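Local coordinates for protein mercuric reductase (Metallosphaera sedula, PDB 4YWO) that probably reduces mercuric ions to elemental mercury at the expense of NADPH, working as a homodimer with FAD and a redox-active disulfide, at residues T52-V56 / G57-S61; I301-A304 / G305-G309; I345-Q348 / P349-R353; V403-G407 / E408-E412. All blocks are in the same frame, centred on the assembly; numbering follows the deposited sequence.

Contact 1 (T52-V56 / G57-S61); sequences TCVNV and GCVPS. With FAD (flavin-adenine dinucleotide), chain B.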
loop_
_atom_site.group_PDB
_atom_site.type_symbol
_atom_site.label_atom_id
_atom_site.label_comp_id
_atom_site.label_asym_id
_atom_site.label_seq_id
_atom_site.Cartn_x
_atom_site.Cartn_y
_atom_site.Cartn_z
ATOM N N THR A 52 -10.130 -15.806 17.955
ATOM C CA THR A 52 -9.104 -16.387 17.167
ATOM C C THR A 52 -8.053 -15.404 16.690
ATOM O O THR A 52 -6.860 -15.737 16.757
ATOM C CB THR A 52 -9.742 -17.063 15.932
ATOM O OG1 THR A 52 -10.563 -18.178 16.427
ATOM C CG2 THR A 52 -8.701 -17.600 14.970
ATOM N N CYS A 53 -8.492 -14.268 16.157
ATOM C CA CYS A 53 -7.613 -13.330 15.471
ATOM C C CYS A 53 -6.397 -12.939 16.296
ATOM O O CYS A 53 -5.259 -13.109 15.859
ATOM C CB CYS A 53 -8.390 -12.076 15.062
ATOM S SG CYS A 53 -7.384 -10.797 14.273
ATOM N N VAL A 54 -6.643 -12.408 17.487
ATOM C CA VAL A 54 -5.564 -11.898 18.314
ATOM C C VAL A 54 -4.737 -12.985 18.918
ATOM O O VAL A 54 -3.549 -12.835 19.170
ATOM C CB VAL A 54 -6.076 -10.833 19.329
ATOM C CG1 VAL A 54 -6.856 -11.452 20.475
ATOM C CG2 VAL A 54 -4.924 -10.041 19.876
ATOM N N ASN A 55 -5.355 -14.118 19.248
ATOM C CA ASN A 55 -4.689 -15.155 20.048
ATOM C C ASN A 55 -4.002 -16.214 19.292
ATOM O O ASN A 55 -2.855 -16.618 19.660
ATOM C CB ASN A 55 -5.750 -15.809 20.973
ATOM C CG ASN A 55 -6.231 -14.835 22.025
ATOM O OD1 ASN A 55 -5.453 -14.321 22.807
ATOM N ND2 ASN A 55 -7.519 -14.545 22.022
ATOM N N VAL A 56 -4.591 -16.715 18.220
ATOM C CA VAL A 56 -4.042 -17.836 17.459
ATOM C C VAL A 56 -4.238 -17.700 15.975
ATOM O O VAL A 56 -4.124 -18.684 15.201
ATOM C CB VAL A 56 -4.637 -19.225 17.843
ATOM C CG1 VAL A 56 -4.177 -19.644 19.223
ATOM C CG2 VAL A 56 -6.154 -19.178 17.714
ATOM N N GLY A 57 -4.416 -16.481 15.521
ATOM C CA GLY A 57 -4.776 -16.257 14.146
ATOM C C GLY A 57 -3.921 -15.142 13.537
ATOM O O GLY A 57 -2.684 -15.355 13.534
ATOM N N CYS A 58 -4.553 -14.096 13.015
ATOM C CA CYS A 58 -3.901 -13.092 12.194
ATOM C C CYS A 58 -2.739 -12.413 12.889
ATOM O O CYS A 58 -1.711 -12.150 12.263
ATOM C CB CYS A 58 -4.916 -12.042 11.734
ATOM S SG CYS A 58 -6.643 -12.505 11.999
ATOM N N VAL A 59 -2.887 -12.115 14.174
ATOM C CA VAL A 59 -1.811 -11.356 14.839
ATOM C C VAL A 59 -0.516 -12.176 15.048
ATOM O O VAL A 59 0.564 -11.779 14.567
ATOM C CB VAL A 59 -2.302 -10.720 16.142
ATOM C CG1 VAL A 59 -1.179 -10.176 16.928
ATOM C CG2 VAL A 59 -3.344 -9.682 15.779
ATOM N N PRO A 60 -0.586 -13.386 15.681
ATOM C CA PRO A 60 0.656 -14.112 15.852
ATOM C C PRO A 60 1.231 -14.647 14.491
ATOM O O PRO A 60 2.484 -14.699 14.328
ATOM C CB PRO A 60 0.225 -15.338 16.701
ATOM C CG PRO A 60 -1.269 -15.297 16.641
ATOM C CD PRO A 60 -1.680 -13.949 16.510
ATOM N N SER A 61 0.357 -14.922 13.513
ATOM C CA SER A 61 0.807 -15.482 12.233
ATOM C C SER A 61 1.577 -14.378 11.418
ATOM O O SER A 61 2.710 -14.621 10.901
ATOM C CB SER A 61 -0.235 -16.163 11.446
ATOM O OG SER A 61 -1.263 -15.312 11.117
HETATM P PA FAD B . -14.112 -16.278 16.797
HETATM O O1A FAD B . -13.192 -15.111 17.067
HETATM O O2A FAD B . -13.584 -17.690 16.892
HETATM O O5B FAD B . -15.387 -16.150 17.771
HETATM C C5B FAD B . -15.812 -17.262 18.556
HETATM C C4B FAD B . -15.580 -16.959 20.031
HETATM O O4B FAD B . -16.792 -17.163 20.763
HETATM C C3B FAD B . -14.519 -17.873 20.622
HETATM O O3B FAD B . -13.427 -17.097 21.123
HETATM C C2B FAD B . -15.188 -18.622 21.756
HETATM O O2B FAD B . -14.528 -18.332 22.992
HETATM C C1B FAD B . -16.625 -18.129 21.805
HETATM N N9A FAD B . -17.553 -19.267 21.587
HETATM C C8A FAD B . -17.498 -20.143 20.567
HETATM N N7A FAD B . -18.491 -21.064 20.659
HETATM C C5A FAD B . -19.205 -20.780 21.763
HETATM C C6A FAD B . -20.388 -21.353 22.447
HETATM N N6A FAD B . -21.022 -22.444 21.954
HETATM N N1A FAD B . -20.814 -20.750 23.580
HETATM C C2A FAD B . -20.194 -19.665 24.079
HETATM N N3A FAD B . -19.116 -19.093 23.512
HETATM C C4A FAD B . -18.583 -19.594 22.372
HETATM N N1 FAD B . -8.250 -13.173 8.938
HETATM C C2 FAD B . -7.809 -12.023 8.369
HETATM O O2 FAD B . -8.651 -11.184 7.982
HETATM N N3 FAD B . -6.502 -11.749 8.203
HETATM C C4 FAD B . -5.540 -12.595 8.590
HETATM O O4 FAD B . -4.334 -12.311 8.422
HETATM C C4X FAD B . -5.938 -13.876 9.222
HETATM N N5 FAD B . -5.027 -14.784 9.640
HETATM C C5X FAD B . -5.422 -15.944 10.214
HETATM C C6 FAD B . -4.467 -16.863 10.636
HETATM C C7 FAD B . -4.864 -18.058 11.226
HETATM C C7M FAD B . -3.828 -19.051 11.683
HETATM C C8 FAD B . -6.309 -18.356 11.407
HETATM C C8M FAD B . -6.736 -19.652 12.046
HETATM C C9 FAD B . -7.267 -17.441 10.986
HETATM C C9A FAD B . -6.871 -16.247 10.397
HETATM N N10 FAD B . -7.834 -15.313 9.967
HETATM C C10 FAD B . -7.390 -14.116 9.375
HETATM C "C1'" FAD B . -9.265 -15.581 10.133
HETATM C "C2'" FAD B . -9.797 -14.787 11.319
HETATM O "O2'" FAD B . -8.976 -15.034 12.466
HETATM C "C3'" FAD B . -11.238 -15.172 11.633
HETATM O "O3'" FAD B . -12.027 -15.077 10.442
HETATM C "C4'" FAD B . -11.825 -14.263 12.705
HETATM O "O4'" FAD B . -11.157 -14.498 13.949
HETATM C "C5'" FAD B . -13.319 -14.512 12.876
HETATM O "O5'" FAD B . -13.723 -14.105 14.181
HETATM P P FAD B . -15.123 -14.608 14.796
HETATM O O1P FAD B . -15.456 -13.737 15.985
HETATM O O2P FAD B . -16.113 -14.749 13.666
HETATM O O3P FAD B . -14.761 -16.080 15.337
#

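Contact 2 (I301-A304 / G305-G309); sequences IYAA and GDVLG. With FAD (flavin-adenine dinucleotide), chain B.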
loop_
_atom_site.group_PDB
_atom_site.type_symbol
_atom_site.label_atom_id
_atom_site.label_comp_id
_atom_site.label_asym_id
_atom_site.label_seq_id
_atom_site.Cartn_x
_atom_site.Cartn_y
_atom_site.Cartn_z
ATOM N N ILE A 301 -33.045 -13.871 15.854
ATOM C CA ILE A 301 -31.638 -14.429 15.972
ATOM C C ILE A 301 -30.938 -14.086 14.647
ATOM O O ILE A 301 -31.391 -14.446 13.542
ATOM C CB ILE A 301 -31.605 -15.905 16.274
ATOM C CG1 ILE A 301 -32.328 -16.146 17.575
ATOM C CG2 ILE A 301 -30.156 -16.418 16.316
ATOM C CD1 ILE A 301 -32.350 -17.595 18.014
ATOM N N TYR A 302 -29.773 -13.426 14.829
ATOM C CA TYR A 302 -28.885 -13.065 13.713
ATOM C C TYR A 302 -27.561 -13.799 13.991
ATOM O O TYR A 302 -27.309 -14.350 15.093
ATOM C CB TYR A 302 -28.687 -11.583 13.776
ATOM C CG TYR A 302 -29.907 -10.785 13.374
ATOM C CD1 TYR A 302 -30.917 -10.605 14.289
ATOM C CD2 TYR A 302 -29.956 -10.111 12.185
ATOM C CE1 TYR A 302 -32.041 -9.875 13.944
ATOM C CE2 TYR A 302 -31.087 -9.389 11.811
ATOM C CZ TYR A 302 -32.067 -9.229 12.720
ATOM O OH TYR A 302 -33.236 -8.507 12.499
ATOM N N ALA A 303 -26.693 -13.819 12.964
ATOM C CA ALA A 303 -25.394 -14.509 13.130
ATOM C C ALA A 303 -24.310 -13.728 12.325
ATOM O O ALA A 303 -24.641 -13.027 11.389
ATOM C CB ALA A 303 -25.456 -15.901 12.712
ATOM N N ALA A 304 -23.059 -13.879 12.713
ATOM C CA ALA A 304 -21.989 -13.028 12.123
ATOM C C ALA A 304 -20.682 -13.772 12.284
ATOM O O ALA A 304 -20.462 -14.477 13.298
ATOM C CB ALA A 304 -21.931 -11.728 12.830
ATOM N N GLY A 305 -19.780 -13.564 11.309
ATOM C CA GLY A 305 -18.448 -14.117 11.411
ATOM C C GLY A 305 -18.270 -15.479 10.822
ATOM O O GLY A 305 -18.990 -15.975 9.922
ATOM N N ASP A 306 -17.211 -16.199 11.295
ATOM C CA ASP A 306 -16.861 -17.436 10.698
ATOM C C ASP A 306 -17.927 -18.504 10.870
ATOM O O ASP A 306 -17.972 -19.444 10.056
ATOM C CB ASP A 306 -15.610 -18.036 11.391
ATOM C CG ASP A 306 -14.319 -17.372 11.087
ATOM O OD1 ASP A 306 -14.291 -16.403 10.327
ATOM O OD2 ASP A 306 -13.278 -17.914 11.644
ATOM N N VAL A 307 -18.780 -18.309 11.850
ATOM C CA VAL A 307 -19.890 -19.329 12.107
ATOM C C VAL A 307 -20.852 -19.382 10.896
ATOM O O VAL A 307 -21.585 -20.362 10.702
ATOM C CB VAL A 307 -20.653 -19.030 13.380
ATOM C CG1 VAL A 307 -21.596 -17.853 13.261
ATOM C CG2 VAL A 307 -21.482 -20.277 13.853
ATOM N N LEU A 308 -20.806 -18.357 10.024
ATOM C CA LEU A 308 -21.638 -18.409 8.757
ATOM C C LEU A 308 -21.099 -19.382 7.715
ATOM O O LEU A 308 -21.797 -19.756 6.765
ATOM C CB LEU A 308 -21.758 -16.994 8.181
ATOM C CG LEU A 308 -22.351 -16.011 9.088
ATOM C CD1 LEU A 308 -22.439 -14.603 8.514
ATOM C CD2 LEU A 308 -23.763 -16.333 9.578
ATOM N N GLY A 309 -19.850 -19.806 7.827
ATOM C CA GLY A 309 -19.332 -20.763 6.870
ATOM C C GLY A 309 -18.975 -20.168 5.517
ATOM O O GLY A 309 -18.836 -20.909 4.547
HETATM P PA FAD B . -14.112 -16.278 16.797
HETATM O O1A FAD B . -13.192 -15.111 17.067
HETATM O O2A FAD B . -13.584 -17.690 16.892
HETATM O O5B FAD B . -15.387 -16.150 17.771
HETATM C C5B FAD B . -15.812 -17.262 18.556
HETATM C C4B FAD B . -15.580 -16.959 20.031
HETATM O O4B FAD B . -16.792 -17.163 20.763
HETATM C C3B FAD B . -14.519 -17.873 20.622
HETATM O O3B FAD B . -13.427 -17.097 21.123
HETATM C C2B FAD B . -15.188 -18.622 21.756
HETATM O O2B FAD B . -14.528 -18.332 22.992
HETATM C C1B FAD B . -16.625 -18.129 21.805
HETATM N N9A FAD B . -17.553 -19.267 21.587
HETATM C C8A FAD B . -17.498 -20.143 20.567
HETATM N N7A FAD B . -18.491 -21.064 20.659
HETATM C C5A FAD B . -19.205 -20.780 21.763
HETATM C C6A FAD B . -20.388 -21.353 22.447
HETATM N N6A FAD B . -21.022 -22.444 21.954
HETATM N N1A FAD B . -20.814 -20.750 23.580
HETATM C C2A FAD B . -20.194 -19.665 24.079
HETATM N N3A FAD B . -19.116 -19.093 23.512
HETATM C C4A FAD B . -18.583 -19.594 22.372
HETATM N N1 FAD B . -8.250 -13.173 8.938
HETATM C C2 FAD B . -7.809 -12.023 8.369
HETATM O O2 FAD B . -8.651 -11.184 7.982
HETATM N N3 FAD B . -6.502 -11.749 8.203
HETATM C C4 FAD B . -5.540 -12.595 8.590
HETATM O O4 FAD B . -4.334 -12.311 8.422
HETATM C C4X FAD B . -5.938 -13.876 9.222
HETATM N N5 FAD B . -5.027 -14.784 9.640
HETATM C C5X FAD B . -5.422 -15.944 10.214
HETATM C C6 FAD B . -4.467 -16.863 10.636
HETATM C C7 FAD B . -4.864 -18.058 11.226
HETATM C C7M FAD B . -3.828 -19.051 11.683
HETATM C C8 FAD B . -6.309 -18.356 11.407
HETATM C C8M FAD B . -6.736 -19.652 12.046
HETATM C C9 FAD B . -7.267 -17.441 10.986
HETATM C C9A FAD B . -6.871 -16.247 10.397
HETATM N N10 FAD B . -7.834 -15.313 9.967
HETATM C C10 FAD B . -7.390 -14.116 9.375
HETATM C "C1'" FAD B . -9.265 -15.581 10.133
HETATM C "C2'" FAD B . -9.797 -14.787 11.319
HETATM O "O2'" FAD B . -8.976 -15.034 12.466
HETATM C "C3'" FAD B . -11.238 -15.172 11.633
HETATM O "O3'" FAD B . -12.027 -15.077 10.442
HETATM C "C4'" FAD B . -11.825 -14.263 12.705
HETATM O "O4'" FAD B . -11.157 -14.498 13.949
HETATM C "C5'" FAD B . -13.319 -14.512 12.876
HETATM O "O5'" FAD B . -13.723 -14.105 14.181
HETATM P P FAD B . -15.123 -14.608 14.796
HETATM O O1P FAD B . -15.456 -13.737 15.985
HETATM O O2P FAD B . -16.113 -14.749 13.666
HETATM O O3P FAD B . -14.761 -16.080 15.337
HETATM O O HOH W 1 -18.531 -16.275 14.110
#

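Contact 3 (I345-Q348 / P349-R353); sequences IFTQ and PNLAR. With GOL (glycerol), chain D.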
loop_
_atom_site.group_PDB
_atom_site.type_symbol
_atom_site.label_atom_id
_atom_site.label_comp_id
_atom_site.label_asym_id
_atom_site.label_seq_id
_atom_site.Cartn_x
_atom_site.Cartn_y
_atom_site.Cartn_z
ATOM N N ILE A 345 -3.283 -13.162 1.183
ATOM C CA ILE A 345 -2.303 -14.183 1.668
ATOM C C ILE A 345 -1.030 -13.476 1.909
ATOM O O ILE A 345 -0.395 -12.908 0.987
ATOM C CB ILE A 345 -2.205 -15.334 0.644
ATOM C CG1 ILE A 345 -3.505 -15.995 0.411
ATOM C CG2 ILE A 345 -1.183 -16.369 1.165
ATOM C CD1 ILE A 345 -3.545 -17.036 -0.689
ATOM N N PHE A 346 -0.531 -13.451 3.135
ATOM C CA PHE A 346 0.577 -12.607 3.564
ATOM C C PHE A 346 1.948 -13.322 3.455
ATOM O O PHE A 346 2.856 -13.008 4.196
ATOM C CB PHE A 346 0.350 -12.117 4.976
ATOM C CG PHE A 346 -0.725 -11.075 5.126
ATOM C CD1 PHE A 346 -0.402 -9.700 4.926
ATOM C CD2 PHE A 346 -2.013 -11.358 5.493
ATOM C CE1 PHE A 346 -1.382 -8.716 5.023
ATOM C CE2 PHE A 346 -2.951 -10.336 5.635
ATOM C CZ PHE A 346 -2.593 -9.023 5.442
ATOM N N THR A 347 2.096 -14.262 2.501
ATOM C CA THR A 347 3.380 -14.595 2.054
ATOM C C THR A 347 4.123 -13.338 1.524
ATOM O O THR A 347 3.530 -12.340 1.303
ATOM C CB THR A 347 3.309 -15.621 0.928
ATOM O OG1 THR A 347 2.373 -15.212 -0.099
ATOM C CG2 THR A 347 2.801 -17.005 1.451
ATOM N N GLN A 348 5.395 -13.524 1.276
ATOM C CA GLN A 348 6.200 -12.530 0.542
ATOM C C GLN A 348 6.564 -13.202 -0.756
ATOM O O GLN A 348 7.275 -14.245 -0.801
ATOM C CB GLN A 348 7.465 -12.248 1.282
ATOM C CG GLN A 348 8.338 -11.230 0.490
ATOM C CD GLN A 348 9.540 -10.822 1.209
ATOM O OE1 GLN A 348 10.204 -11.669 1.870
ATOM N NE2 GLN A 348 9.903 -9.505 1.118
ATOM N N PRO A 349 6.213 -12.643 -1.908
ATOM C CA PRO A 349 5.269 -11.487 -2.082
ATOM C C PRO A 349 3.860 -11.884 -1.706
ATOM O O PRO A 349 3.556 -13.099 -1.622
ATOM C CB PRO A 349 5.379 -11.173 -3.538
ATOM C CG PRO A 349 5.590 -12.508 -4.195
ATOM C CD PRO A 349 6.565 -13.207 -3.231
ATOM N N ASN A 350 3.038 -10.893 -1.464
ATOM C CA ASN A 350 1.632 -11.084 -1.102
ATOM C C ASN A 350 0.780 -11.527 -2.317
ATOM O O ASN A 350 1.121 -11.280 -3.506
ATOM C CB ASN A 350 0.992 -9.822 -0.626
ATOM C CG ASN A 350 1.544 -9.148 0.612
ATOM O OD1 ASN A 350 1.285 -7.938 0.796
ATOM N ND2 ASN A 350 2.334 -9.823 1.433
ATOM N N LEU A 351 -0.310 -12.236 -2.008
ATOM C CA LEU A 351 -1.368 -12.495 -3.024
ATOM C C LEU A 351 -2.560 -11.780 -2.494
ATOM O O LEU A 351 -2.904 -11.925 -1.280
ATOM C CB LEU A 351 -1.697 -13.976 -3.193
ATOM C CG LEU A 351 -0.488 -14.855 -3.631
ATOM C CD1 LEU A 351 0.152 -15.411 -2.413
ATOM C CD2 LEU A 351 -0.943 -15.951 -4.600
ATOM N N ALA A 352 -3.288 -11.045 -3.335
ATOM C CA ALA A 352 -4.444 -10.304 -2.832
ATOM C C ALA A 352 -5.586 -10.379 -3.844
ATOM O O ALA A 352 -5.334 -10.447 -5.061
ATOM C CB ALA A 352 -4.070 -8.875 -2.691
ATOM N N ARG A 353 -6.806 -10.318 -3.378
ATOM C CA ARG A 353 -7.945 -10.329 -4.269
ATOM C C ARG A 353 -9.118 -9.574 -3.645
ATOM O O ARG A 353 -9.236 -9.416 -2.429
ATOM C CB ARG A 353 -8.370 -11.773 -4.491
ATOM C CG ARG A 353 -8.836 -12.509 -3.298
ATOM C CD ARG A 353 -9.269 -13.937 -3.525
ATOM N NE ARG A 353 -10.470 -13.991 -4.292
ATOM C CZ ARG A 353 -10.950 -15.146 -4.785
ATOM N NH1 ARG A 353 -10.296 -16.284 -4.522
ATOM N NH2 ARG A 353 -12.028 -15.129 -5.536
HETATM C C1 GOL D . 5.465 -8.921 3.744
HETATM O O1 GOL D . 4.684 -8.346 2.703
HETATM C C2 GOL D . 4.927 -10.319 3.963
HETATM O O2 GOL D . 3.515 -10.219 4.360
HETATM C C3 GOL D . 5.869 -11.075 4.968
HETATM O O3 GOL D . 5.799 -10.413 6.290
#

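Contact 4 (V403-G407 / E408-E412); sequences VHAVG and ENVAE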
loop_
_atom_site.group_PDB
_atom_site.type_symbol
_atom_site.label_atom_id
_atom_site.label_comp_id
_atom_site.label_asym_id
_atom_site.label_seq_id
_atom_site.Cartn_x
_atom_site.Cartn_y
_atom_site.Cartn_z
ATOM N N VAL A 403 -10.346 -7.322 -8.749
ATOM C CA VAL A 403 -8.907 -7.066 -8.878
ATOM C C VAL A 403 -8.187 -8.161 -8.123
ATOM O O VAL A 403 -8.551 -8.479 -6.968
ATOM C CB VAL A 403 -8.502 -5.664 -8.344
ATOM C CG1 VAL A 403 -7.008 -5.493 -8.300
ATOM C CG2 VAL A 403 -9.220 -4.532 -9.035
ATOM N N HIS A 404 -7.149 -8.745 -8.743
ATOM C CA HIS A 404 -6.392 -9.833 -8.216
ATOM C C HIS A 404 -4.969 -9.493 -8.470
ATOM O O HIS A 404 -4.589 -9.114 -9.548
ATOM C CB HIS A 404 -6.784 -11.146 -8.928
ATOM C CG HIS A 404 -8.261 -11.360 -8.926
ATOM N ND1 HIS A 404 -8.903 -12.143 -8.003
ATOM C CD2 HIS A 404 -9.240 -10.794 -9.671
ATOM C CE1 HIS A 404 -10.198 -12.036 -8.161
ATOM N NE2 HIS A 404 -10.426 -11.149 -9.123
ATOM N N ALA A 405 -4.071 -9.720 -7.475
ATOM C CA ALA A 405 -2.697 -9.283 -7.686
ATOM C C ALA A 405 -1.731 -10.145 -6.846
ATOM O O ALA A 405 -2.116 -10.715 -5.792
ATOM C CB ALA A 405 -2.531 -7.837 -7.295
ATOM N N VAL A 406 -0.506 -10.267 -7.341
ATOM C CA VAL A 406 0.604 -10.902 -6.623
ATOM C C VAL A 406 1.753 -9.902 -6.792
ATOM O O VAL A 406 2.120 -9.508 -7.898
ATOM C CB VAL A 406 0.931 -12.315 -7.223
ATOM C CG1 VAL A 406 2.213 -12.798 -6.568
ATOM C CG2 VAL A 406 -0.233 -13.234 -7.060
ATOM N N GLY A 407 2.402 -9.558 -5.670
ATOM C CA GLY A 407 3.548 -8.674 -5.723
ATOM C C GLY A 407 3.879 -8.135 -4.332
ATOM O O GLY A 407 3.201 -8.442 -3.326
ATOM N N GLU A 408 4.936 -7.382 -4.261
ATOM C CA GLU A 408 5.451 -6.919 -2.973
ATOM C C GLU A 408 4.442 -5.946 -2.330
ATOM O O GLU A 408 4.126 -4.890 -2.882
ATOM C CB GLU A 408 6.775 -6.139 -3.194
ATOM C CG GLU A 408 7.618 -6.115 -1.959
ATOM C CD GLU A 408 8.130 -7.547 -1.586
ATOM O OE1 GLU A 408 8.122 -7.703 -0.383
ATOM O OE2 GLU A 408 8.408 -8.505 -2.452
ATOM N N ASN A 409 3.972 -6.278 -1.144
ATOM C CA ASN A 409 3.093 -5.457 -0.360
ATOM C C ASN A 409 1.815 -5.091 -1.094
ATOM O O ASN A 409 1.204 -4.084 -0.791
ATOM C CB ASN A 409 3.775 -4.176 0.064
ATOM C CG ASN A 409 4.969 -4.397 0.967
ATOM O OD1 ASN A 409 6.006 -3.671 0.805
ATOM N ND2 ASN A 409 4.852 -5.281 1.922
ATOM N N VAL A 410 1.334 -5.979 -2.013
ATOM C CA VAL A 410 0.044 -5.673 -2.670
ATOM C C VAL A 410 -1.112 -5.643 -1.661
ATOM O O VAL A 410 -2.172 -5.152 -1.985
ATOM C CB VAL A 410 -0.197 -6.521 -3.920
ATOM C CG1 VAL A 410 0.819 -6.265 -5.010
ATOM C CG2 VAL A 410 -0.309 -8.017 -3.628
ATOM N N ALA A 411 -0.939 -6.223 -0.480
ATOM C CA ALA A 411 -1.957 -6.059 0.523
ATOM C C ALA A 411 -2.319 -4.596 0.820
ATOM O O ALA A 411 -3.490 -4.323 1.139
ATOM C CB ALA A 411 -1.505 -6.668 1.821
ATOM N N GLU A 412 -1.385 -3.679 0.583
ATOM C CA GLU A 412 -1.531 -2.256 0.928
ATOM C C GLU A 412 -2.323 -1.520 -0.128
ATOM O O GLU A 412 -2.765 -0.408 0.154
ATOM C CB GLU A 412 -0.188 -1.583 1.206
ATOM C CG GLU A 412 0.557 -2.148 2.398
ATOM C CD GLU A 412 -0.165 -1.974 3.768
ATOM O OE1 GLU A 412 -1.154 -1.189 3.744
ATOM O OE2 GLU A 412 0.141 -2.694 4.785
#

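Contact 1 (T52-V56 / G57-S61)
C53 O is the acceptor on which this turn closes. V59 N donates to it at 3.1 Å, nearly straight (173°) though tilted out of the carbonyl plane, and G57 N adds a weak bond. G57 is the N-cap of the helix that follows; its carbonyl receives S61 N and, at 2.8 Å from above the carbonyl plane, S61 OG. The P60 ring meets the carbonyls of the first helix, CD 3.4 Å from V54 O, a buried oxygen with no polar partner, and CG near N55 O. The turn brings together the sulfurs of the disulfide pair: C53 SG and C58 SG are 2.9 Å apart, longer than a normal S-S bond, which a mixed or partly reduced state may explain. C58 SG nearly eclipses its backbone N (chi1 -13°), which sets it over the flavin face, 3.2 Å from FAD C10. At the other end, T52 OG1 donates to FAD O2A at 3.1 Å and T52 N to O1A, gripping the pyrophosphate. E314 of the same chain and, from the second subunit, F437 pack against both cysteines. The arrangement is the redox-active disulfide site of the class-one pyridine nucleotide-disulfide oxidoreductases, two cysteines five residues apart with the second next to the flavin.

Contact 2 (I301-A304 / G305-G309)
A303 and L308 meet where strand 301-303, an outer strand of the parallel sheet in the Rossmann-type FAD domain, runs into a 3-10 turn and the Gly-Asp pair that marks this flavoprotein family. The tight part is apolar. L308 turns back toward the end of the strand: CD1, extended away from its CA (chi2 179°), lies 4.0 Å from A304 CA, while the other branch, CD2, rests on A303 CB at 3.6 Å. A303 O is buried beneath this leucine and has no polar partner. V307 approaches the same methyl from further off, its CG1 4.4 Å from A303 CB, and uses that branch more closely against A304 O, at 3.6 Å. The turn itself is held by L308 N bonding to G305 O. Only the inner face of L308 packs on A303 and A304 in this way; the residue as a whole is partly exposed, with a glycerol, probably from the crystallisation liquor, near its side chain. On the cofactor side the packing gives way to a water in place of side chains. It donates to A304 O at 2.8 Å and to FAD O2P at 2.9 Å, and accepts from V307 N at 3.1 Å, tying strand end, turn and pyrophosphate together. G305, lacking a side chain, lets the phosphate come close to its CA, and D306 N donates to the same O2P. The carboxylate of D306 then reaches along the cofactor: S146 OG binds OD2, while OD1 accepts from the ribityl hydroxyl FAD O3' at 2.6 Å.

Contact 3 (I345-Q348 / P349-R353)
I345 and L351 form an antiparallel hydrogen-bonded pair, I345 N to L351 O at 2.8 Å and L351 N to I345 O at 3.1 Å, both in the carbonyl plane, and the hairpin loop between them turns through a cis peptide before P349. Their side chains share one face of the sheet and cross at a slant, L351 CD1 3.9 Å from I345 CB; the same methyl also presses against T347 OG1 at 3.2 Å. That hydroxyl, turned between its backbone N and carbonyl carbon (chi1 50°), reaches past Q348 to P349 O at 2.9 Å. N350 ND2 donates to T347 O at 2.8 Å, nearly in line with the C=O bond and close to its own amide plane, so two side-chain bonds brace the cis-proline turn. A glycerol, probably from the crystallisation liquor, joins F346 O to N350 ND2, and its O2 lies at the edge of the F346 ring. N350 OD1 is taken by A411 N. The hairpin belongs to the dimerisation domain: I345 packs on helix 184-194, strand 350-355 lies between strands 343-345 and 399-407, and F346, in the loop, touches FAD, K62 of helix 58-78 and K380 of the second subunit.

Contact 4 (V403-G407 / E408-E412)
V410 folds back over G407 at the end of strand 399-407, and the two residues are the last and first of a type II beta turn. The bond that closes it, V410 N to G407 O, is weak at 3.4 Å although nearly straight (163°). The V410 side chain adds to it. Its CB lies 3.9 Å from G407 O; from there one branch, CG1, settles 3.6 Å from G407 C, while the other, CG2, lies 3.5 Å from G407 O and 3.7 Å from G407 N. With chi1 at -63°, CG2 occupies the place between backbone N and carbonyl carbon, and from it reaches A405 CB at 4.3 Å. The valine thus lies across the glycine peptide units, where G407 presents no side chain of its own, and it also touches N350 and A352 of the adjacent strand. E408 and N409 occupy the turn's corners, N409 with the positive phi (57°) that its position demands. E408 points away and bridges outward, OE1 to Q348 NE2 and OE2 to S386 OG. Beyond the turn, E412 accepts the backbone amides of I440 and A441 of the second subunit, one at each oxygen. The chemistry is therefore divided: methyl contact with the glycine backbone and a weak backbone bond accompany the turn, while the carboxylate of E408 in the turn, and that of E412 after it, act as acceptors, E408 for Q348 and S386, E412 for the second subunit.

How the contacts relate
Along the chain the four contacts follow in numerical order, the first two in the FAD-binding part and the last two in the dimerisation domain. Contacts 1 and 2 lie about 19 Å apart between centres, yet meet the same cofactor, one at the flavin and pyrophosphate, the other at the pyrophosphate and ribityl chain. Contacts 3 and 4 adjoin, with centres about 6 Å apart, because strands 350-355 and 399-407 are neighbours in one antiparallel sheet. Contacts 1 and 3 come no nearer than about 7 Å between nearest atoms, while contact 2 is on the opposite side of the chain's centre from contacts 3 and 4. Contacts 1, 3 and 4 also touch the second subunit, so the redox site and the dimerisation domain both border it.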